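Local coordinates for fatty acid-binding protein homolog (Ascaris suum, PDB 6I8X) that binds fatty acids inside a beta-barrel and may sequester potentially toxic fatty acids or help maintain the impermeable lipid layer of the eggshell, at residues K71-F84 against E87-L100. Numbering follows the deposited sequence.
Sequences KDTHHKDWALGEEF and EALDSTQHKITFDL
Trp78 lays its six-membered ring face to face over the ring of Phe98, centroids 4.1 Å apart and planes 19° from parallel. Phe98 CD2 sits above the middle of the indole. Phe84 closes on the same cluster: its CZ reaches Phe98 CE2 at 3.8 Å, at the ring edge. One face of the Phe84 ring is covered by Ile96 CB. Phe84 CG stands between its own backbone N and carbonyl carbon (chi1 62°), which folds the ring over Ile96. Ile96 CD1 reaches on past the Phe84 ring to lie over a face of the His75 imidazole, 4.0 Å from its centroid. His75 ND1 is held by Asp86.

Strands 72-78 and 84-87 share no backbone bridge; side chains and water lie between them. Water 1 links His74 N to Glu87 O. Past the corner at Asp77, water 2 ties the Ala79-Glu82 turn to Phe98 N, Gly81 N bonds Phe98 O at 2.8 Å, and Phe84 pairs with Ile96 in antiparallel fashion. At the far end Lys71 NZ meets Glu87 OE1 in a salt bridge of 2.8 Å. Leu89, beside Thr73 CG2, touches the bound vaccenic acid. This is the gap between strands D and E characteristic of the fatty acid-binding protein barrel.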
loop_
_atom_site.group_PDB
_atom_site.type_symbol
_atom_site.label_atom_id
_atom_site.label_comp_id
_atom_site.label_asym_id
_atom_site.label_seq_id
_atom_site.Cartn_x
_atom_site.Cartn_y
_atom_site.Cartn_z
ATOM N N LYS A 71 -1.128 6.097 13.582
ATOM C CA LYS A 71 -0.253 4.961 13.333
ATOM C C LYS A 71 0.624 5.143 12.102
ATOM O O LYS A 71 0.143 5.579 11.068
ATOM C CB LYS A 71 -1.134 3.687 13.163
ATOM C CG LYS A 71 -0.394 2.344 13.085
ATOM C CD LYS A 71 0.352 2.014 14.350
ATOM C CE LYS A 71 0.992 0.663 14.271
ATOM N NZ LYS A 71 1.739 0.393 15.521
ATOM N N ASP A 72 1.894 4.744 12.202
ATOM C CA ASP A 72 2.840 4.708 11.084
ATOM C C ASP A 72 3.346 3.279 10.912
ATOM O O ASP A 72 3.454 2.561 11.897
ATOM C CB ASP A 72 4.022 5.661 11.301
ATOM C CG ASP A 72 3.638 7.132 11.476
ATOM O OD1 ASP A 72 2.624 7.565 10.869
ATOM O OD2 ASP A 72 4.342 7.847 12.233
ATOM N N THR A 73 3.596 2.849 9.665
ATOM C CA THR A 73 4.193 1.543 9.344
ATOM C C THR A 73 5.507 1.776 8.613
ATOM O O THR A 73 5.679 2.804 7.957
ATOM C CB THR A 73 3.238 0.561 8.625
ATOM O OG1 THR A 73 2.906 1.017 7.321
ATOM C CG2 THR A 73 1.990 0.263 9.417
ATOM N N HIS A 74 6.466 0.863 8.794
ATOM C CA HIS A 74 7.799 0.968 8.205
ATOM C C HIS A 74 8.253 -0.431 7.812
ATOM O O HIS A 74 8.681 -1.220 8.668
ATOM C CB HIS A 74 8.809 1.603 9.190
ATOM C CG HIS A 74 8.311 2.817 9.911
ATOM N ND1 HIS A 74 8.559 4.099 9.432
ATOM C CD2 HIS A 74 7.622 2.909 11.074
ATOM C CE1 HIS A 74 8.016 4.920 10.315
ATOM N NE2 HIS A 74 7.438 4.251 11.317
ATOM N N HIS A 75 8.137 -0.736 6.513
ATOM C CA HIS A 75 8.518 -2.029 5.929
ATOM C C HIS A 75 9.880 -1.888 5.247
ATOM O O HIS A 75 9.992 -1.213 4.229
ATOM C CB HIS A 75 7.418 -2.518 4.971
ATOM C CG HIS A 75 6.048 -2.481 5.586
ATOM N ND1 HIS A 75 5.820 -2.923 6.889
ATOM C CD2 HIS A 75 4.873 -2.057 5.058
ATOM C CE1 HIS A 75 4.528 -2.739 7.105
ATOM N NE2 HIS A 75 3.911 -2.257 6.022
ATOM N N LYS A 76 10.920 -2.486 5.853
ATOM C CA LYS A 76 12.309 -2.384 5.392
ATOM C C LYS A 76 12.864 -3.624 4.734
ATOM O O LYS A 76 12.661 -4.735 5.223
ATOM C CB LYS A 76 13.240 -1.970 6.548
ATOM C CG LYS A 76 12.772 -0.752 7.367
ATOM C CD LYS A 76 12.989 0.578 6.641
ATOM C CE LYS A 76 12.975 1.751 7.594
ATOM N NZ LYS A 76 14.127 1.718 8.545
ATOM N N ASP A 77 13.626 -3.407 3.646
ATOM C CA ASP A 77 14.348 -4.406 2.864
ATOM C C ASP A 77 13.484 -5.486 2.238
ATOM O O ASP A 77 13.867 -6.659 2.258
ATOM C CB ASP A 77 15.482 -5.047 3.699
ATOM C CG ASP A 77 16.763 -4.284 3.571
ATOM O OD1 ASP A 77 17.305 -4.236 2.450
ATOM O OD2 ASP A 77 17.196 -3.690 4.572
ATOM N N TRP A 78 12.355 -5.105 1.652
ATOM C CA TRP A 78 11.514 -6.096 0.989
ATOM C C TRP A 78 11.832 -6.225 -0.526
ATOM O O TRP A 78 12.422 -5.326 -1.121
ATOM C CB TRP A 78 10.023 -5.869 1.254
ATOM C CG TRP A 78 9.539 -4.496 0.883
ATOM C CD1 TRP A 78 9.371 -3.436 1.725
ATOM C CD2 TRP A 78 9.124 -4.046 -0.419
ATOM N NE1 TRP A 78 8.887 -2.357 1.033
ATOM C CE2 TRP A 78 8.761 -2.689 -0.293
ATOM C CE3 TRP A 78 9.046 -4.656 -1.688
ATOM C CZ2 TRP A 78 8.340 -1.917 -1.385
ATOM C CZ3 TRP A 78 8.671 -3.886 -2.780
ATOM C CH2 TRP A 78 8.301 -2.536 -2.622
ATOM N N ALA A 79 11.466 -7.357 -1.117
ATOM C CA ALA A 79 11.662 -7.602 -2.533
ATOM C C ALA A 79 10.305 -7.880 -3.172
ATOM O O ALA A 79 9.398 -8.392 -2.502
ATOM C CB ALA A 79 12.591 -8.802 -2.729
ATOM N N LEU A 80 10.154 -7.545 -4.461
ATOM C CA LEU A 80 8.919 -7.836 -5.203
ATOM C C LEU A 80 8.741 -9.374 -5.354
ATOM O O LEU A 80 9.701 -10.093 -5.679
ATOM C CB LEU A 80 8.910 -7.106 -6.563
ATOM C CG LEU A 80 8.797 -5.553 -6.493
ATOM C CD1 LEU A 80 9.138 -4.906 -7.831
ATOM C CD2 LEU A 80 7.410 -5.100 -6.048
ATOM N N GLY A 81 7.549 -9.857 -4.989
ATOM C CA GLY A 81 7.183 -11.273 -5.003
ATOM C C GLY A 81 7.625 -12.045 -3.772
ATOM O O GLY A 81 7.397 -13.252 -3.686
ATOM N N GLU A 82 8.265 -11.380 -2.798
ATOM C CA GLU A 82 8.726 -12.057 -1.580
ATOM C C GLU A 82 7.922 -11.627 -0.339
ATOM O O GLU A 82 7.994 -10.479 0.113
ATOM C CB GLU A 82 10.233 -11.845 -1.396
ATOM C CG GLU A 82 10.821 -12.591 -0.212
ATOM C CD GLU A 82 12.160 -12.041 0.216
ATOM O OE1 GLU A 82 13.184 -12.469 -0.358
ATOM O OE2 GLU A 82 12.185 -11.167 1.111
ATOM N N GLU A 83 7.147 -12.569 0.205
ATOM C CA GLU A 83 6.301 -12.377 1.384
ATOM C C GLU A 83 7.145 -12.140 2.642
ATOM O O GLU A 83 8.163 -12.807 2.837
ATOM C CB GLU A 83 5.389 -13.608 1.574
ATOM C CG GLU A 83 4.325 -13.433 2.645
ATOM C CD GLU A 83 3.418 -14.631 2.858
ATOM O OE1 GLU A 83 3.859 -15.603 3.510
ATOM O OE2 GLU A 83 2.248 -14.576 2.417
ATOM N N PHE A 84 6.702 -11.211 3.493
ATOM C CA PHE A 84 7.311 -10.885 4.784
ATOM C C PHE A 84 6.189 -10.689 5.811
ATOM O O PHE A 84 5.025 -10.503 5.442
ATOM C CB PHE A 84 8.185 -9.608 4.692
ATOM C CG PHE A 84 7.497 -8.308 4.302
ATOM C CD1 PHE A 84 7.355 -7.952 2.969
ATOM C CD2 PHE A 84 7.065 -7.412 5.277
ATOM C CE1 PHE A 84 6.765 -6.742 2.609
ATOM C CE2 PHE A 84 6.485 -6.196 4.925
ATOM C CZ PHE A 84 6.344 -5.860 3.593
ATOM N N GLU A 87 4.020 -5.464 11.242
ATOM C CA GLU A 87 2.892 -4.779 11.822
ATOM C C GLU A 87 2.273 -3.867 10.755
ATOM O O GLU A 87 2.991 -3.142 10.044
ATOM C CB GLU A 87 3.321 -3.990 13.071
ATOM C CG GLU A 87 2.152 -3.350 13.800
ATOM C CD GLU A 87 2.470 -2.666 15.115
ATOM O OE1 GLU A 87 3.402 -1.832 15.149
ATOM O OE2 GLU A 87 1.723 -2.899 16.092
ATOM N N ALA A 88 0.931 -3.927 10.646
ATOM C CA ALA A 88 0.170 -3.114 9.714
ATOM C C ALA A 88 -0.478 -1.950 10.471
ATOM O O ALA A 88 -0.274 -1.833 11.688
ATOM C CB ALA A 88 -0.870 -3.963 8.994
ATOM N N LEU A 89 -1.208 -1.070 9.746
ATOM C CA LEU A 89 -1.848 0.152 10.264
ATOM C C LEU A 89 -2.940 -0.094 11.322
ATOM O O LEU A 89 -3.254 0.807 12.097
ATOM C CB LEU A 89 -2.394 1.021 9.111
ATOM C CG LEU A 89 -1.363 1.791 8.272
ATOM C CD1 LEU A 89 -2.022 2.365 7.041
ATOM C CD2 LEU A 89 -0.669 2.886 9.086
ATOM N N ASP A 90 -3.468 -1.325 11.384
ATOM C CA ASP A 90 -4.470 -1.732 12.354
ATOM C C ASP A 90 -3.811 -2.211 13.663
ATOM O O ASP A 90 -4.515 -2.665 14.572
ATOM C CB ASP A 90 -5.381 -2.810 11.733
ATOM C CG ASP A 90 -4.710 -4.106 11.290
ATOM O OD1 ASP A 90 -3.468 -4.201 11.387
ATOM O OD2 ASP A 90 -5.434 -5.033 10.853
ATOM N N SER A 91 -2.457 -2.092 13.758
ATOM C CA SER A 91 -1.595 -2.474 14.896
ATOM C C SER A 91 -1.509 -3.981 15.127
ATOM O O SER A 91 -1.173 -4.429 16.232
ATOM C CB SER A 91 -1.983 -1.745 16.184
ATOM O OG SER A 91 -1.680 -0.366 16.074
ATOM N N THR A 92 -1.769 -4.761 14.078
ATOM C CA THR A 92 -1.680 -6.217 14.135
ATOM C C THR A 92 -0.622 -6.695 13.119
ATOM O O THR A 92 -0.205 -5.932 12.246
ATOM C CB THR A 92 -3.070 -6.871 13.886
ATOM O OG1 THR A 92 -3.432 -6.711 12.504
ATOM C CG2 THR A 92 -4.176 -6.320 14.806
ATOM N N GLN A 93 -0.214 -7.961 13.235
ATOM C CA GLN A 93 0.740 -8.603 12.341
ATOM C C GLN A 93 0.026 -9.090 11.089
ATOM O O GLN A 93 -1.044 -9.693 11.179
ATOM C CB GLN A 93 1.416 -9.791 13.047
ATOM C CG GLN A 93 2.299 -9.385 14.221
ATOM C CD GLN A 93 3.558 -8.722 13.753
ATOM O OE1 GLN A 93 4.407 -9.335 13.104
ATOM N NE2 GLN A 93 3.696 -7.448 14.071
ATOM N N HIS A 94 0.611 -8.822 9.927
ATOM C CA HIS A 94 0.073 -9.229 8.631
ATOM C C HIS A 94 1.198 -9.842 7.842
ATOM O O HIS A 94 2.350 -9.463 8.034
ATOM C CB HIS A 94 -0.419 -7.994 7.799
ATOM C CG HIS A 94 -1.723 -7.375 8.207
ATOM N ND1 HIS A 94 -2.382 -6.486 7.371
ATOM C CD2 HIS A 94 -2.434 -7.491 9.358
ATOM C CE1 HIS A 94 -3.467 -6.101 8.029
ATOM N NE2 HIS A 94 -3.552 -6.693 9.219
ATOM N N LYS A 95 0.858 -10.724 6.904
ATOM C CA LYS A 95 1.770 -11.256 5.922
ATOM C C LYS A 95 1.564 -10.341 4.701
ATOM O O LYS A 95 0.433 -10.147 4.241
ATOM C CB LYS A 95 1.480 -12.740 5.620
ATOM C CG LYS A 95 2.023 -13.661 6.720
ATOM C CD LYS A 95 1.988 -15.125 6.328
ATOM C CE LYS A 95 2.498 -16.042 7.423
ATOM N NZ LYS A 95 3.929 -15.790 7.768
ATOM N N ILE A 96 2.639 -9.664 4.273
ATOM C CA ILE A 96 2.580 -8.715 3.162
ATOM C C ILE A 96 3.465 -9.153 2.004
ATOM O O ILE A 96 4.576 -9.610 2.215
ATOM C CB ILE A 96 2.937 -7.266 3.623
ATOM C CG1 ILE A 96 2.121 -6.850 4.908
ATOM C CG2 ILE A 96 2.797 -6.251 2.448
ATOM C CD1 ILE A 96 2.688 -5.646 5.725
ATOM N N THR A 97 2.989 -8.925 0.779
ATOM C CA THR A 97 3.759 -9.141 -0.422
ATOM C C THR A 97 3.504 -7.995 -1.376
ATOM O O THR A 97 2.362 -7.795 -1.781
ATOM C CB THR A 97 3.405 -10.482 -1.128
ATOM O OG1 THR A 97 3.304 -11.549 -0.182
ATOM C CG2 THR A 97 4.385 -10.823 -2.239
ATOM N N PHE A 98 4.578 -7.303 -1.810
ATOM C CA PHE A 98 4.483 -6.333 -2.894
ATOM C C PHE A 98 4.880 -7.105 -4.134
ATOM O O PHE A 98 5.752 -7.974 -4.070
ATOM C CB PHE A 98 5.440 -5.164 -2.708
ATOM C CG PHE A 98 5.062 -4.235 -1.583
ATOM C CD1 PHE A 98 4.230 -3.145 -1.811
ATOM C CD2 PHE A 98 5.573 -4.422 -0.306
ATOM C CE1 PHE A 98 3.911 -2.265 -0.775
ATOM C CE2 PHE A 98 5.256 -3.529 0.732
ATOM C CZ PHE A 98 4.432 -2.460 0.488
ATOM N N ASP A 99 4.230 -6.818 -5.262
ATOM C CA ASP A 99 4.517 -7.476 -6.529
ATOM C C ASP A 99 4.109 -6.592 -7.686
ATOM O O ASP A 99 3.401 -5.612 -7.491
ATOM C CB ASP A 99 3.804 -8.833 -6.597
ATOM C CG ASP A 99 4.547 -9.923 -7.371
ATOM O OD1 ASP A 99 5.531 -9.588 -8.103
ATOM O OD2 ASP A 99 4.125 -11.094 -7.284
ATOM N N LEU A 100 4.583 -6.914 -8.886
ATOM C CA LEU A 100 4.266 -6.199 -10.122
ATOM C C LEU A 100 3.373 -7.065 -10.965
ATOM O O LEU A 100 3.727 -8.207 -11.237
ATOM C CB LEU A 100 5.544 -5.900 -10.942
ATOM C CG LEU A 100 6.439 -4.734 -10.514
ATOM C CD1 LEU A 100 7.564 -4.536 -11.539
ATOM C CD2 LEU A 100 5.652 -3.422 -10.389
HETATM O O HOH W 1 5.306 -1.638 10.297
HETATM O O HOH W 2 7.100 -8.034 -0.720
HETATM O O HOH W 3 0.907 -12.019 1.654
#